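Local coordinates for putative fusidic acid resistance protein (Staphylococcus aureus, PDB 2YB5), which mediates resistance to the antibiotic fusidic acid, probably by binding elongation factor G and helping to clear it from the ribosome, at residues Thr36-Asp39 / Phe40-Glu44; Ser57-Ile60 / Thr61-Asp65; Leu112-Thr115 / Lys116-Ser119. One frame throughout, in Å; residues are numbered along the deposited sequence.

Interaction 1 of 3, residues Thr36-Asp39 / Phe40-Glu44; sequences TQKD and FLLNE
Lys38 carries its CG anti to the backbone N (chi1 -173°), whereas Leu42, one helical turn on, has its CG anti to the carbonyl carbon (chi1 -66°). With these torsions the two side chains lean over the same side of the helix and meet at a slant. Methyl CD1 of Leu42 lies 4.1 Å from Lys38 CG and equally far from Lys38 CE. The lysine chain is bent at chi3, which keeps both carbons near that methyl. The contact is carbon on carbon; the ammonium lies beyond it, in a salt bridge with Asp64.

The backbone beneath holds the pair in register. Leu42 N donates to Lys38 O at 3.0 Å. The next bond back, from Leu41 N to Gln37 O, is 2.9 Å long and almost straight at the hydrogen (174°). Gln37 O is also crowded by a carbon: Leu41 CD1 stands only 3.0 Å from it. The second torsion of Leu41 is not staggered, so the exact place of this methyl is doubtful.

Phe40 N bonds to Thr36 O at 3.0 Å. Asn43 N bonds to Asp39 O in the same way, and the helix runs on. Asn43 CB packs 3.4 Å from Asp39 O. Separately, CG of Glu44 sits over one face of the Phe40 ring, 3.6 Å above its plane and toward the rim.

Leu41 and Leu42 are buried, and both touch Leu22 of helix 9-27; Leu41 also touches Leu25. Thr36, Gln37, Phe40 and Asn43 are exposed. Regular i to i+4 bonding with leucines on the inner side marks an amphipathic alpha helix, here part of the helical N-terminal region of an elongation factor G-binding protein.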
loop_
_atom_site.group_PDB
_atom_site.type_symbol
_atom_site.label_atom_id
_atom_site.label_comp_id
_atom_site.label_asym_id
_atom_site.label_seq_id
_atom_site.Cartn_x
_atom_site.Cartn_y
_atom_site.Cartn_z
ATOM N N THR A 36 -9.001 26.967 -3.068
ATOM C CA THR A 36 -8.358 26.339 -4.214
ATOM C C THR A 36 -7.759 24.975 -3.841
ATOM O O THR A 36 -7.870 24.025 -4.602
ATOM C CB THR A 36 -7.287 27.251 -4.820
ATOM O OG1 THR A 36 -7.901 28.481 -5.239
ATOM C CG2 THR A 36 -6.625 26.577 -6.016
ATOM N N GLN A 37 -7.157 24.895 -2.657
ATOM C CA GLN A 37 -6.653 23.647 -2.119
ATOM C C GLN A 37 -7.798 22.667 -1.892
ATOM O O GLN A 37 -7.657 21.486 -2.197
ATOM C CB GLN A 37 -5.888 23.861 -0.807
ATOM C CG GLN A 37 -4.574 24.638 -0.960
ATOM C CD GLN A 37 -3.952 25.031 0.374
ATOM O OE1 GLN A 37 -3.388 24.195 1.078
ATOM N NE2 GLN A 37 -4.043 26.325 0.721
ATOM N N LYS A 38 -8.916 23.158 -1.353
ATOM C CA LYS A 38 -10.063 22.292 -1.082
ATOM C C LYS A 38 -10.584 21.675 -2.364
ATOM O O LYS A 38 -10.808 20.472 -2.422
ATOM C CB LYS A 38 -11.205 23.036 -0.391
ATOM C CG LYS A 38 -12.347 22.108 0.064
ATOM C CD LYS A 38 -13.593 22.902 0.464
ATOM C CE LYS A 38 -14.422 23.326 -0.752
ATOM N NZ LYS A 38 -15.815 23.729 -0.389
ATOM N N ASP A 39 -10.782 22.497 -3.388
ATOM C CA ASP A 39 -11.284 21.982 -4.662
ATOM C C ASP A 39 -10.249 21.014 -5.252
ATOM O O ASP A 39 -10.618 20.025 -5.869
ATOM C CB ASP A 39 -11.586 23.105 -5.654
ATOM C CG ASP A 39 -12.756 23.981 -5.225
ATOM O OD1 ASP A 39 -13.656 23.503 -4.500
ATOM O OD2 ASP A 39 -12.784 25.158 -5.634
ATOM N N PHE A 40 -8.964 21.302 -5.052
ATOM C CA PHE A 40 -7.916 20.403 -5.522
ATOM C C PHE A 40 -8.059 19.004 -4.910
ATOM O O PHE A 40 -8.135 18.016 -5.633
ATOM C CB PHE A 40 -6.519 20.942 -5.215
ATOM C CG PHE A 40 -5.420 19.969 -5.561
ATOM C CD1 PHE A 40 -5.128 19.680 -6.892
ATOM C CD2 PHE A 40 -4.699 19.318 -4.561
ATOM C CE1 PHE A 40 -4.124 18.782 -7.223
ATOM C CE2 PHE A 40 -3.685 18.409 -4.881
ATOM C CZ PHE A 40 -3.400 18.140 -6.213
ATOM N N LEU A 41 -8.078 18.949 -3.579
ATOM C CA LEU A 41 -8.214 17.699 -2.833
ATOM C C LEU A 41 -9.459 16.941 -3.289
ATOM O O LEU A 41 -9.392 15.757 -3.615
ATOM C CB LEU A 41 -8.312 17.983 -1.330
ATOM C CG LEU A 41 -7.037 18.347 -0.550
ATOM C CD1 LEU A 41 -6.037 19.093 -1.384
ATOM C CD2 LEU A 41 -7.355 19.134 0.698
ATOM N N LEU A 42 -10.590 17.632 -3.341
ATOM C CA LEU A 42 -11.842 16.981 -3.721
ATOM C C LEU A 42 -11.752 16.367 -5.120
ATOM O O LEU A 42 -12.160 15.209 -5.323
ATOM C CB LEU A 42 -13.008 17.959 -3.629
ATOM C CG LEU A 42 -13.330 18.433 -2.211
ATOM C CD1 LEU A 42 -14.459 19.476 -2.256
ATOM C CD2 LEU A 42 -13.690 17.249 -1.313
ATOM N N ASN A 43 -11.186 17.119 -6.068
ATOM C CA ASN A 43 -11.030 16.617 -7.438
ATOM C C ASN A 43 -10.039 15.459 -7.581
ATOM O O ASN A 43 -10.224 14.617 -8.459
ATOM C CB ASN A 43 -10.683 17.740 -8.419
ATOM C CG ASN A 43 -11.924 18.405 -9.019
ATOM O OD1 ASN A 43 -12.941 17.749 -9.269
ATOM N ND2 ASN A 43 -11.835 19.702 -9.269
ATOM N N GLU A 44 -9.004 15.413 -6.738
ATOM C CA GLU A 44 -8.079 14.265 -6.714
ATOM C C GLU A 44 -8.793 12.993 -6.287
ATOM O O GLU A 44 -8.586 11.930 -6.876
ATOM C CB GLU A 44 -6.900 14.512 -5.768
ATOM C CG GLU A 44 -5.940 15.604 -6.232
ATOM C CD GLU A 44 -5.131 15.181 -7.436
ATOM O OE1 GLU A 44 -4.309 14.242 -7.297
ATOM O OE2 GLU A 44 -5.316 15.786 -8.519
#

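Interaction 2 of 3, residues Ser57-Ile60 / Thr61-Asp65; sequences SDFI and TSIDD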
loop_
_atom_site.group_PDB
_atom_site.type_symbol
_atom_site.label_atom_id
_atom_site.label_comp_id
_atom_site.label_asym_id
_atom_site.label_seq_id
_atom_site.Cartn_x
_atom_site.Cartn_y
_atom_site.Cartn_z
ATOM N N SER A 57 -19.929 10.936 -6.656
ATOM C CA SER A 57 -20.621 12.211 -6.458
ATOM C C SER A 57 -21.736 11.971 -5.450
ATOM O O SER A 57 -22.871 11.648 -5.816
ATOM C CB SER A 57 -21.171 12.765 -7.782
ATOM O OG SER A 57 -22.035 11.838 -8.419
ATOM N N ASP A 58 -21.387 12.130 -4.177
ATOM C CA ASP A 58 -22.135 11.562 -3.060
ATOM C C ASP A 58 -21.222 11.601 -1.844
ATOM O O ASP A 58 -21.474 12.342 -0.891
ATOM C CB ASP A 58 -22.550 10.117 -3.380
ATOM C CG ASP A 58 -22.695 9.249 -2.140
ATOM O OD1 ASP A 58 -23.212 9.733 -1.110
ATOM O OD2 ASP A 58 -22.293 8.072 -2.210
ATOM N N PHE A 59 -20.155 10.802 -1.899
ATOM C CA PHE A 59 -19.103 10.825 -0.896
ATOM C C PHE A 59 -18.432 12.190 -0.966
ATOM O O PHE A 59 -18.144 12.797 0.068
ATOM C CB PHE A 59 -18.104 9.695 -1.162
ATOM C CG PHE A 59 -16.866 9.732 -0.291
ATOM C CD1 PHE A 59 -16.940 9.449 1.070
ATOM C CD2 PHE A 59 -15.626 10.030 -0.842
ATOM C CE1 PHE A 59 -15.798 9.485 1.869
ATOM C CE2 PHE A 59 -14.479 10.054 -0.051
ATOM C CZ PHE A 59 -14.565 9.782 1.305
ATOM N N ILE A 60 -18.216 12.675 -2.192
ATOM C CA ILE A 60 -17.654 14.007 -2.420
ATOM C C ILE A 60 -18.499 15.064 -1.722
ATOM O O ILE A 60 -17.962 15.907 -1.006
ATOM C CB ILE A 60 -17.552 14.348 -3.935
ATOM C CG1 ILE A 60 -16.451 13.518 -4.614
ATOM C CG2 ILE A 60 -17.285 15.825 -4.145
ATOM C CD1 ILE A 60 -15.032 13.805 -4.121
ATOM N N THR A 61 -19.816 15.014 -1.932
ATOM C CA THR A 61 -20.739 15.945 -1.274
ATOM C C THR A 61 -20.649 15.804 0.244
ATOM O O THR A 61 -20.532 16.794 0.958
ATOM C CB THR A 61 -22.205 15.723 -1.741
ATOM O OG1 THR A 61 -22.382 16.282 -3.051
ATOM C CG2 THR A 61 -23.203 16.378 -0.775
ATOM N N SER A 62 -20.676 14.567 0.722
ATOM C CA SER A 62 -20.576 14.286 2.150
ATOM C C SER A 62 -19.312 14.856 2.813
ATOM O O SER A 62 -19.407 15.436 3.897
ATOM C CB SER A 62 -20.651 12.780 2.395
ATOM O OG SER A 62 -20.860 12.516 3.766
ATOM N N ILE A 63 -18.148 14.701 2.171
ATOM C CA ILE A 63 -16.868 15.192 2.735
ATOM C C ILE A 63 -16.620 16.700 2.551
ATOM O O ILE A 63 -15.789 17.289 3.253
ATOM C CB ILE A 63 -15.623 14.414 2.193
ATOM C CG1 ILE A 63 -15.436 14.617 0.687
ATOM C CG2 ILE A 63 -15.718 12.921 2.524
ATOM C CD1 ILE A 63 -14.351 13.739 0.092
ATOM N N ASP A 64 -17.325 17.322 1.611
ATOM C CA ASP A 64 -17.221 18.763 1.396
ATOM C C ASP A 64 -17.963 19.514 2.508
ATOM O O ASP A 64 -18.971 20.166 2.265
ATOM C CB ASP A 64 -17.782 19.127 0.017
ATOM C CG ASP A 64 -17.444 20.544 -0.405
ATOM O OD1 ASP A 64 -16.897 21.307 0.413
ATOM O OD2 ASP A 64 -17.726 20.893 -1.567
ATOM N N ASP A 65 -17.436 19.422 3.726
ATOM C CA ASP A 65 -18.106 19.918 4.921
ATOM C C ASP A 65 -17.062 20.274 5.974
ATOM O O ASP A 65 -16.487 19.385 6.595
ATOM C CB ASP A 65 -19.070 18.851 5.463
ATOM C CG ASP A 65 -19.956 19.368 6.603
ATOM O OD1 ASP A 65 -19.420 19.791 7.649
ATOM O OD2 ASP A 65 -21.198 19.346 6.452
#
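Phe59 and Ile63 form a CH-pi pair one turn apart on the short helix 59-63, in the helical N-terminal region. Methyl CG2 of Ile63 lies over one face of the Phe59 ring, 3.8 Å from its centroid and 23° off the ring normal. It is offset toward the rim, and its nearest ring atom is Phe59 CE1 at 3.5 Å. The other arm of the isoleucine comes over the same face, with Ile63 CD1 3.7 Å from Phe59 CE2.

Ile63 has its CG1 between the backbone N and the carbonyl carbon (chi1 64°). This tight placing sets CG1 3.3 Å from Ile60 O and at the same distance from Phe59 O. It also lets both branches of the residue meet the ring. Ile60 CD1 approaches Ile63 CD1 more loosely, at 4.3 Å.

The helix is brief. Ser62 N bonds to Asp58 O, and Ile63 N to Phe59 O at 2.8 Å. The last bond, Asp64 N to Ile60 O, is 3.0 Å long but bent to 138°. Asp58 holds the N-cap position, though its side chain makes no capping bond. Asp64 leaves the helix as the centre of an inverse gamma turn.

Phe59 also packs on Leu76, Leu77 and Leu80 of helix 70-80 and on Ile45 of helix 35-50, which Ile63 touches as well. Across the pair itself the side-chain chemistry is purely apolar. Its hold therefore rests on close carbon contact and burial, while backbone bonds fix the spacing of the two residues.

Interaction 3 of 3, residues Leu112-Thr115 / Lys116-Ser119; sequences LIDT and KEIS
Asp114 and Glu117 are the ends of a type I beta turn in the loop between helix 92-98 and strand 121-125. The loop belongs to the treble-clef zinc-finger region. Glu117 N donates to Asp114 O at 3.1 Å, coming from well above the carbonyl plane. An Asx turn lies within the same bend. In it, Asp114 OD1 accepts the N-H of Lys116 at 3.1 Å, on the anti side of the carboxylate and 19° out of its plane. The aspartate has its CG anti to the backbone N (chi1 -168°), which brings OD1 within reach of the Lys116 N-H.

The extended Glu117 side chain lies obliquely across that of Asp114. Its OE1 lies 3.2 Å from Asp114 CB, and its CG is 3.7 Å from Asp114 CG. The two carboxylate planes are 34° apart.

Flanking the turn in sequence, Ile113 CG2 meets Ile118 CD1 at 3.5 Å, the side chains crossing at about a right angle. Both isoleucines rest on Phe195 of helix 194-200, which also supplies the zinc ligand Cys197. Asp86 takes the polar ends of Thr115 and Lys116.

Asp114 OD2 and Glu117 OE1 are only 3.9 Å apart. Such like charges would be expected to disfavour full ionisation of both acids, whereas the Lys116 N-H probably helps stabilise charge on Asp114.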
loop_
_atom_site.group_PDB
_atom_site.type_symbol
_atom_site.label_atom_id
_atom_site.label_comp_id
_atom_site.label_asym_id
_atom_site.label_seq_id
_atom_site.Cartn_x
_atom_site.Cartn_y
_atom_site.Cartn_z
ATOM N N LEU A 112 -3.606 -14.033 9.047
ATOM C CA LEU A 112 -3.026 -12.721 9.341
ATOM C C LEU A 112 -3.214 -11.720 8.196
ATOM O O LEU A 112 -2.668 -10.615 8.261
ATOM C CB LEU A 112 -1.553 -12.862 9.675
ATOM N N ILE A 113 -3.990 -12.080 7.165
ATOM C CA ILE A 113 -4.085 -11.241 5.969
ATOM C C ILE A 113 -5.501 -10.767 5.646
ATOM O O ILE A 113 -6.392 -11.572 5.371
ATOM C CB ILE A 113 -3.521 -11.952 4.729
ATOM C CG1 ILE A 113 -2.137 -12.539 5.023
ATOM C CG2 ILE A 113 -3.430 -10.975 3.570
ATOM C CD1 ILE A 113 -1.550 -13.344 3.883
ATOM N N ASP A 114 -5.679 -9.447 5.673
ATOM C CA ASP A 114 -6.859 -8.787 5.124
ATOM C C ASP A 114 -6.537 -8.356 3.695
ATOM O O ASP A 114 -5.646 -7.543 3.480
ATOM C CB ASP A 114 -7.218 -7.573 5.973
ATOM C CG ASP A 114 -8.573 -7.010 5.637
ATOM O OD1 ASP A 114 -8.941 -6.978 4.443
ATOM O OD2 ASP A 114 -9.278 -6.592 6.577
ATOM N N THR A 115 -7.268 -8.885 2.719
ATOM C CA THR A 115 -6.882 -8.714 1.317
ATOM C C THR A 115 -7.267 -7.354 0.721
ATOM O O THR A 115 -6.830 -7.023 -0.376
ATOM C CB THR A 115 -7.391 -9.881 0.422
ATOM O OG1 THR A 115 -8.805 -10.044 0.573
ATOM C CG2 THR A 115 -6.683 -11.172 0.791
ATOM N N LYS A 116 -8.050 -6.561 1.453
ATOM C CA LYS A 116 -8.336 -5.183 1.053
ATOM C C LYS A 116 -7.320 -4.192 1.657
ATOM O O LYS A 116 -7.502 -2.981 1.556
ATOM C CB LYS A 116 -9.758 -4.790 1.471
ATOM C CG LYS A 116 -10.854 -5.645 0.836
ATOM C CD LYS A 116 -12.218 -5.302 1.413
ATOM C CE LYS A 116 -13.311 -6.169 0.837
ATOM N NZ LYS A 116 -13.579 -5.881 -0.600
ATOM N N GLU A 117 -6.276 -4.716 2.301
ATOM C CA GLU A 117 -5.281 -3.888 2.976
ATOM C C GLU A 117 -3.872 -4.070 2.457
ATOM O O GLU A 117 -2.935 -3.450 2.987
ATOM C CB GLU A 117 -5.276 -4.183 4.474
ATOM C CG GLU A 117 -6.600 -3.971 5.163
ATOM C CD GLU A 117 -6.440 -3.998 6.666
ATOM O OE1 GLU A 117 -5.787 -4.942 7.166
ATOM O OE2 GLU A 117 -6.946 -3.074 7.339
ATOM N N ILE A 118 -3.697 -4.883 1.424
ATOM C CA ILE A 118 -2.364 -5.077 0.863
ATOM C C ILE A 118 -2.321 -4.881 -0.643
ATOM O O ILE A 118 -3.199 -5.340 -1.377
ATOM C CB ILE A 118 -1.746 -6.441 1.249
ATOM C CG1 ILE A 118 -2.704 -7.595 0.999
ATOM C CG2 ILE A 118 -1.286 -6.442 2.708
ATOM C CD1 ILE A 118 -1.984 -8.948 1.048
ATOM N N SER A 119 -1.301 -4.145 -1.072
ATOM C CA SER A 119 -0.948 -4.007 -2.468
ATOM C C SER A 119 0.113 -5.043 -2.810
ATOM O O SER A 119 0.263 -5.437 -3.960
ATOM C CB SER A 119 -0.404 -2.611 -2.735
ATOM O OG SER A 119 -1.429 -1.648 -2.565
#

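Interactions 1 and 2 belong to the same helical N-terminal region and touch each other. The Leu42 side chain packs on Ile63, and its carbonyl O on Ile60; the Lys38–Asp64 salt bridge joins the two. Both are partly buried. Interaction 1 is continuous helix with an apolar inner side, while interaction 2 is a short helix of one turn whose Phe59 and Ile63 side chains pair. Interaction 3 is a surface turn in the zinc-finger region, nearest atoms about 15 Å from interaction 2 and about 16 Å from interaction 1. It lies nearer the centre of the chain. There a side-chain carboxylate joins the main-chain bonding; in the helical contacts, bonds across the segments are all main chain.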